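Local coordinates for cell wall surface anchor family protein (Streptococcus agalactiae serogroup V, PDB 3PF2) that probably forms the shaft of the group B streptococcal type 1 pilus as its major (backbone) pilin, here as a calcium-binding C-terminal fragment, at residues 108-120 with 124-136. Sequence-based numbering, arbitrary orientation.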
ATOM      1  N   LYS A 108      17.149 -20.935 -20.966  1.00 30.89           N
ATOM      2  CA  LYS A 108      17.509 -22.302 -21.317  1.00 30.75           C
ATOM      3  C   LYS A 108      17.597 -23.187 -20.073  1.00 30.02           C
ATOM      4  O   LYS A 108      18.269 -22.850 -19.095  1.00 29.90           O
ATOM      5  CB  LYS A 108      18.816 -22.329 -22.120  1.00 31.06           C
ATOM      6  CG  LYS A 108      18.673 -21.816 -23.563  1.00 32.99           C
ATOM      7  CD  LYS A 108      18.360 -22.929 -24.560  1.00 36.15           C
ATOM      8  CE  LYS A 108      19.532 -23.913 -24.702  1.00 37.78           C
ATOM      9  NZ  LYS A 108      19.413 -24.775 -25.916  1.00 38.58           N
ATOM     10  N   GLY A 109      16.878 -24.303 -20.120  1.00 29.31           N
ATOM     11  CA  GLY A 109      16.793 -25.209 -18.990  1.00 28.46           C
ATOM     12  C   GLY A 109      15.617 -24.918 -18.065  1.00 27.74           C
ATOM     13  O   GLY A 109      15.270 -25.753 -17.231  1.00 27.93           O
ATOM     14  N   MET A 110      15.013 -23.740 -18.208  1.00 26.63           N
ATOM     15  CA  MET A 110      13.862 -23.362 -17.388  1.00 25.51           C
ATOM     16  C   MET A 110      12.563 -23.933 -17.934  1.00 24.81           C
ATOM     17  O   MET A 110      12.430 -24.152 -19.142  1.00 25.20           O
ATOM     18  CB  MET A 110      13.731 -21.844 -17.306  1.00 25.42           C
ATOM     19  CG  MET A 110      14.691 -21.180 -16.342  1.00 26.30           C
ATOM     20  SD  MET A 110      14.415 -19.403 -16.240  1.00 27.26           S
ATOM     21  CE  MET A 110      15.993 -18.922 -15.562  1.00 27.29           C
ATOM     22  N   THR A 111      11.604 -24.171 -17.037  1.00 23.29           N
ATOM     23  CA  THR A 111      10.245 -24.506 -17.428  1.00 21.72           C
ATOM     24  C   THR A 111       9.403 -23.254 -17.190  1.00 20.72           C
ATOM     25  O   THR A 111       9.358 -22.728 -16.081  1.00 19.65           O
ATOM     26  CB  THR A 111       9.710 -25.722 -16.663  1.00 21.80           C
ATOM     27  OG1 THR A 111      10.515 -26.869 -16.982  1.00 23.88           O
ATOM     28  CG2 THR A 111       8.251 -26.016 -17.038  1.00 21.74           C
ATOM     29  N   LEU A 112       8.770 -22.769 -18.248  1.00 19.26           N
ATOM     30  CA  LEU A 112       8.125 -21.454 -18.203  1.00 18.30           C
ATOM     31  C   LEU A 112       6.650 -21.582 -17.849  1.00 18.55           C
ATOM     32  O   LEU A 112       5.935 -22.446 -18.383  1.00 18.05           O
ATOM     33  CB  LEU A 112       8.317 -20.705 -19.535  1.00 18.39           C
ATOM     34  CG  LEU A 112       9.769 -20.632 -20.037  1.00 17.95           C
ATOM     35  CD1 LEU A 112       9.856 -20.209 -21.512  1.00 19.07           C
ATOM     36  CD2 LEU A 112      10.599 -19.718 -19.162  1.00 20.44           C
ATOM     37  N   VAL A 113       6.197 -20.737 -16.920  1.00 17.50           N
ATOM     38  CA  VAL A 113       4.775 -20.671 -16.630  1.00 17.43           C
ATOM     39  C   VAL A 113       4.073 -20.175 -17.887  1.00 17.25           C
ATOM     40  O   VAL A 113       4.567 -19.272 -18.569  1.00 17.06           O
ATOM     41  CB  VAL A 113       4.481 -19.758 -15.427  1.00 17.31           C
ATOM     42  CG1 VAL A 113       2.992 -19.618 -15.215  1.00 17.67           C
ATOM     43  CG2 VAL A 113       5.126 -20.341 -14.169  1.00 17.32           C
ATOM     44  N   LYS A 114       2.934 -20.766 -18.220  1.00 17.59           N
ATOM     45  CA  LYS A 114       2.273 -20.328 -19.446  1.00 18.19           C
ATOM     46  C   LYS A 114       0.806 -19.951 -19.314  1.00 17.73           C
ATOM     47  O   LYS A 114       0.294 -19.222 -20.149  1.00 18.76           O
ATOM     48  CB  LYS A 114       2.501 -21.327 -20.584  1.00 19.24           C
ATOM     49  CG  LYS A 114       1.933 -22.691 -20.340  1.00 21.29           C
ATOM     50  CD  LYS A 114       2.332 -23.631 -21.478  1.00 24.95           C
ATOM     51  CE  LYS A 114       1.603 -24.951 -21.377  1.00 28.89           C
ATOM     52  NZ  LYS A 114       1.950 -25.845 -22.522  1.00 33.24           N
ATOM     53  N   ASN A 115       0.150 -20.435 -18.265  1.00 16.87           N
ATOM     54  CA  ASN A 115      -1.289 -20.274 -18.087  1.00 16.21           C
ATOM     55  C   ASN A 115      -1.590 -19.065 -17.162  1.00 14.91           C
ATOM     56  O   ASN A 115      -0.878 -18.849 -16.184  1.00 14.69           O
ATOM     57  CB  ASN A 115      -1.824 -21.608 -17.526  1.00 17.94           C
ATOM     58  CG  ASN A 115      -3.287 -21.584 -17.213  1.00 21.03           C
ATOM     59  OD1 ASN A 115      -3.694 -21.059 -16.179  1.00 24.07           O
ATOM     60  ND2 ASN A 115      -4.101 -22.203 -18.080  1.00 22.88           N
ATOM     61  N   GLN A 116      -2.624 -18.285 -17.494  1.00 13.31           N
ATOM     62  CA  GLN A 116      -3.029 -17.136 -16.674  1.00 11.61           C
ATOM     63  C   GLN A 116      -3.300 -17.548 -15.223  1.00 11.46           C
ATOM     64  O   GLN A 116      -2.869 -16.852 -14.311  1.00 10.55           O
ATOM     65  CB  GLN A 116      -4.284 -16.469 -17.247  1.00 11.66           C
ATOM     66  CG  GLN A 116      -4.848 -15.335 -16.394  1.00 12.15           C
ATOM     67  CD  GLN A 116      -4.063 -14.050 -16.557  1.00 12.89           C
ATOM     68  OE1 GLN A 116      -3.986 -13.499 -17.662  1.00 12.12           O
ATOM     69  NE2 GLN A 116      -3.473 -13.567 -15.471  1.00 13.22           N
ATOM     70  N   ASP A 117      -4.044 -18.647 -15.015  1.00 11.05           N
ATOM     71  CA  ASP A 117      -4.391 -19.060 -13.641  1.00 11.52           C
ATOM     72  C   ASP A 117      -3.146 -19.495 -12.857  1.00 11.72           C
ATOM     73  O   ASP A 117      -3.023 -19.192 -11.672  1.00 11.43           O
ATOM     74  CB  ASP A 117      -5.424 -20.188 -13.608  1.00 12.05           C
ATOM     75  CG  ASP A 117      -6.739 -19.817 -14.250  1.00 12.69           C
ATOM     76  OD1 ASP A 117      -7.200 -18.667 -14.086  1.00 14.44           O
ATOM     77  OD2 ASP A 117      -7.323 -20.705 -14.919  1.00 15.20           O
ATOM     78  N   ALA A 118      -2.242 -20.225 -13.518  1.00 11.70           N
ATOM     79  CA  ALA A 118      -0.972 -20.632 -12.889  1.00 11.76           C
ATOM     80  C   ALA A 118      -0.179 -19.391 -12.490  1.00 11.48           C
ATOM     81  O   ALA A 118       0.409 -19.345 -11.393  1.00 12.44           O
ATOM     82  CB  ALA A 118      -0.138 -21.532 -13.823  1.00 11.57           C
ATOM     83  N   LEU A 119      -0.194 -18.381 -13.355  1.00 10.92           N
ATOM     84  CA  LEU A 119       0.513 -17.134 -13.063  1.00 10.41           C
ATOM     85  C   LEU A 119      -0.103 -16.473 -11.829  1.00 10.67           C
ATOM     86  O   LEU A 119       0.622 -16.095 -10.888  1.00 10.90           O
ATOM     87  CB  LEU A 119       0.528 -16.190 -14.272  1.00 10.69           C
ATOM     88  CG  LEU A 119       1.332 -14.911 -14.023  1.00 10.22           C
ATOM     89  CD1 LEU A 119       2.843 -15.194 -13.852  1.00 12.89           C
ATOM     90  CD2 LEU A 119       1.074 -13.861 -15.108  1.00 10.87           C
ATOM     91  N   ASP A 120      -1.440 -16.392 -11.819  1.00 10.88           N
ATOM     92  CA  ASP A 120      -2.192 -15.750 -10.734  1.00 11.11           C
ATOM     93  C   ASP A 120      -1.916 -16.428  -9.397  1.00 11.86           C
ATOM     94  O   ASP A 120      -1.937 -15.774  -8.341  1.00 12.75           O
ATOM     95  CB  ASP A 120      -3.709 -15.839 -10.985  1.00 11.61           C
ATOM     96  CG  ASP A 120      -4.180 -14.987 -12.147  1.00 13.08           C
ATOM     97  OD1 ASP A 120      -3.410 -14.170 -12.683  1.00 12.23           O
ATOM     98  OD2 ASP A 120      -5.361 -15.122 -12.519  1.00 13.95           O
ATOM     99  N   ALA A 124       5.958 -18.619  -5.853  1.00 14.07           N
ATOM    100  CA  ALA A 124       7.399 -18.713  -5.971  1.00 14.30           C
ATOM    101  C   ALA A 124       7.739 -18.529  -7.440  1.00 15.30           C
ATOM    102  O   ALA A 124       6.870 -18.649  -8.309  1.00 15.56           O
ATOM    103  CB  ALA A 124       7.906 -20.074  -5.460  1.00 15.25           C
ATOM    104  N   ASN A 125       9.002 -18.227  -7.701  1.00 15.44           N
ATOM    105  CA  ASN A 125       9.500 -18.025  -9.068  1.00 15.56           C
ATOM    106  C   ASN A 125      10.811 -18.804  -9.110  1.00 16.46           C
ATOM    107  O   ASN A 125      11.805 -18.407  -8.509  1.00 16.77           O
ATOM    108  CB  ASN A 125       9.699 -16.529  -9.332  1.00 15.15           C
ATOM    109  CG  ASN A 125      10.040 -16.205 -10.782  1.00 13.63           C
ATOM    110  OD1 ASN A 125      10.107 -17.078 -11.630  1.00 14.08           O
ATOM    111  ND2 ASN A 125      10.290 -14.933 -11.050  1.00 15.30           N
ATOM    112  N   THR A 126      10.760 -19.955  -9.773  1.00 17.44           N
ATOM    113  CA  THR A 126      11.852 -20.927  -9.778  1.00 18.38           C
ATOM    114  C   THR A 126      12.165 -21.354 -11.216  1.00 19.05           C
ATOM    115  O   THR A 126      11.374 -21.121 -12.126  1.00 18.53           O
ATOM    116  CB  THR A 126      11.500 -22.191  -8.962  1.00 18.38           C
ATOM    117  OG1 THR A 126      10.367 -22.862  -9.542  1.00 20.04           O
ATOM    118  CG2 THR A 126      11.198 -21.862  -7.489  1.00 19.62           C
ATOM    119  N   ASP A 127      13.312 -22.007 -11.411  1.00 20.20           N
ATOM    120  CA  ASP A 127      13.682 -22.491 -12.749  1.00 20.87           C
ATOM    121  C   ASP A 127      12.698 -23.494 -13.327  1.00 21.04           C
ATOM    122  O   ASP A 127      12.575 -23.603 -14.556  1.00 21.27           O
ATOM    123  CB  ASP A 127      15.057 -23.148 -12.727  1.00 21.09           C
ATOM    124  CG  ASP A 127      16.183 -22.162 -12.587  1.00 22.43           C
ATOM    125  OD1 ASP A 127      15.965 -20.931 -12.615  1.00 22.56           O
ATOM    126  OD2 ASP A 127      17.324 -22.650 -12.459  1.00 26.25           O
ATOM    127  N   ASP A 128      12.023 -24.243 -12.454  1.00 21.11           N
ATOM    128  CA  ASP A 128      11.072 -25.260 -12.878  0.50 21.14           C
ATOM    129  C   ASP A 128       9.646 -24.720 -13.012  1.00 20.37           C
ATOM    130  O   ASP A 128       8.744 -25.441 -13.428  1.00 20.99           O
ATOM    131  CB  ASP A 128      11.126 -26.464 -11.931  0.50 21.65           C
ATOM    132  CG  ASP A 128      12.412 -27.253 -12.073  0.50 23.02           C
ATOM    133  OD1 ASP A 128      12.979 -27.273 -13.187  0.50 25.08           O
ATOM    134  OD2 ASP A 128      12.864 -27.851 -11.076  0.50 24.98           O
ATOM    135  N   ALA A 129       9.462 -23.449 -12.649  1.00 19.28           N
ATOM    136  CA  ALA A 129       8.182 -22.734 -12.797  1.00 18.19           C
ATOM    137  C   ALA A 129       8.466 -21.233 -12.885  1.00 17.45           C
ATOM    138  O   ALA A 129       8.202 -20.468 -11.946  1.00 17.37           O
ATOM    139  CB  ALA A 129       7.235 -23.066 -11.644  1.00 18.18           C
ATOM    140  N   ALA A 130       9.007 -20.813 -14.033  1.00 16.21           N
ATOM    141  CA  ALA A 130       9.608 -19.483 -14.167  1.00 15.56           C
ATOM    142  C   ALA A 130       8.717 -18.483 -14.876  1.00 15.33           C
ATOM    143  O   ALA A 130       8.006 -18.830 -15.828  1.00 15.58           O
ATOM    144  CB  ALA A 130      10.946 -19.567 -14.910  1.00 15.03           C
ATOM    145  N   PHE A 131       8.794 -17.235 -14.423  1.00 14.75           N
ATOM    146  CA  PHE A 131       8.092 -16.118 -15.051  1.00 14.26           C
ATOM    147  C   PHE A 131       8.842 -14.823 -14.739  1.00 14.22           C
ATOM    148  O   PHE A 131       9.782 -14.829 -13.932  1.00 14.83           O
ATOM    149  CB  PHE A 131       6.627 -16.064 -14.571  1.00 14.10           C
ATOM    150  CG  PHE A 131       6.477 -15.770 -13.107  1.00 14.27           C
ATOM    151  CD1 PHE A 131       6.311 -14.450 -12.670  1.00 14.73           C
ATOM    152  CD2 PHE A 131       6.493 -16.807 -12.162  1.00 15.22           C
ATOM    153  CE1 PHE A 131       6.189 -14.159 -11.296  1.00 14.02           C
ATOM    154  CE2 PHE A 131       6.364 -16.512 -10.793  1.00 14.46           C
ATOM    155  CZ  PHE A 131       6.203 -15.182 -10.380  1.00 13.82           C
ATOM    156  N   LEU A 132       8.455 -13.727 -15.393  1.00 13.70           N
ATOM    157  CA  LEU A 132       9.074 -12.425 -15.155  1.00 13.68           C
ATOM    158  C   LEU A 132       8.429 -11.768 -13.941  1.00 13.41           C
ATOM    159  O   LEU A 132       7.216 -11.562 -13.898  1.00 13.03           O
ATOM    160  CB  LEU A 132       8.965 -11.506 -16.374  1.00 13.50           C
ATOM    161  CG  LEU A 132       9.525 -10.083 -16.211  1.00 14.27           C
ATOM    162  CD1 LEU A 132      11.048 -10.123 -16.110  1.00 12.72           C
ATOM    163  CD2 LEU A 132       9.100  -9.150 -17.351  1.00 15.89           C
ATOM    164  N   GLU A 133       9.269 -11.450 -12.959  1.00 12.27           N
ATOM    165  CA  GLU A 133       8.825 -10.887 -11.690  1.00 12.35           C
ATOM    166  C   GLU A 133       9.503  -9.548 -11.461  1.00 12.05           C
ATOM    167  O   GLU A 133      10.730  -9.460 -11.458  1.00 12.10           O
ATOM    168  CB  GLU A 133       9.133 -11.864 -10.556  1.00 11.78           C
ATOM    169  CG  GLU A 133       8.937 -11.311  -9.148  1.00 13.40           C
ATOM    170  CD  GLU A 133       9.483 -12.246  -8.077  1.00 14.14           C
ATOM    171  OE1 GLU A 133       9.916 -13.386  -8.380  1.00 14.44           O
ATOM    172  OE2 GLU A 133       9.452 -11.839  -6.894  1.00 16.98           O
ATOM    173  N   ILE A 134       8.693  -8.510 -11.283  1.00 12.07           N
ATOM    174  CA  ILE A 134       9.187  -7.152 -11.055  1.00 11.86           C
ATOM    175  C   ILE A 134       8.645  -6.617  -9.734  1.00 12.61           C
ATOM    176  O   ILE A 134       7.484  -6.204  -9.657  1.00 12.15           O
ATOM    177  CB  ILE A 134       8.792  -6.166 -12.194  1.00 11.80           C
ATOM    178  CG1 ILE A 134       9.190  -6.713 -13.570  1.00 13.34           C
ATOM    179  CG2 ILE A 134       9.387  -4.764 -11.934  1.00 11.11           C
ATOM    180  CD1 ILE A 134       8.709  -5.847 -14.707  1.00 15.06           C
ATOM    181  N   PRO A 135       9.479  -6.623  -8.682  1.00 13.13           N
ATOM    182  CA  PRO A 135       9.043  -6.032  -7.414  1.00 13.53           C
ATOM    183  C   PRO A 135       9.147  -4.514  -7.449  1.00 13.89           C
ATOM    184  O   PRO A 135      10.167  -3.971  -7.890  1.00 15.24           O
ATOM    185  CB  PRO A 135      10.016  -6.626  -6.377  1.00 13.79           C
ATOM    186  CG  PRO A 135      11.102  -7.305  -7.145  1.00 14.82           C
ATOM    187  CD  PRO A 135      10.872  -7.093  -8.629  1.00 12.92           C
ATOM    188  N   VAL A 136       8.083  -3.831  -7.028  1.00 12.82           N
ATOM    189  CA  VAL A 136       8.046  -2.375  -6.994  1.00 13.12           C
ATOM    190  C   VAL A 136       7.716  -1.910  -5.578  1.00 13.14           C
ATOM    191  O   VAL A 136       6.626  -2.164  -5.065  1.00 12.93           O
ATOM    192  CB  VAL A 136       7.047  -1.784  -8.020  1.00 12.91           C
ATOM    193  CG1 VAL A 136       7.044  -0.254  -7.958  1.00 13.26           C
ATOM    194  CG2 VAL A 136       7.417  -2.250  -9.432  1.00 14.19           C
TER
HETATM  195  O   HOH W   1      13.164 -26.953 -16.006  1.00 34.84           O
HETATM  196  O   HOH W   2       6.618 -17.567 -17.870  1.00 13.63           O
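Extended chain 110-113 pairs through a single beta bridge, L112 with A130, with the loop that leads into strand 132-140, the middle strand of a five-stranded antiparallel sheet in the Ig-like, Cna-type domain of this pilin. Three backbone bonds join the two: T111 N gives to D127 O (2.7 Å) within the type I turn T126-A129, T111 O receives A130 N, and V113 N gives to A130 O. A water bonds to both V113 O and A130 O. M110 runs extended across D127, whose OD1 is hydrogen-bonded to S69 OG; M110 SD lies 3.7 Å from A130 CB. V113 turns its side chain toward the loop, CG2 reaching A129 C and approaching the F131 ring obliquely. From helix 116-121, N-capped by N115, L119 extends to the same ring; the L119 side chain also lies about 4 Å from that of D10, a ligand of a bound calcium ion. N125 braces F131 from within its own segment: OD1 accepts F131 N, ND2 gives to F131 O and E133 OE1, and CG lies over one ring face, offset toward the rim. Over the opposite face L119 CD1 makes a CH-pi contact, 4.1 Å from the ring centroid and 28° off its normal.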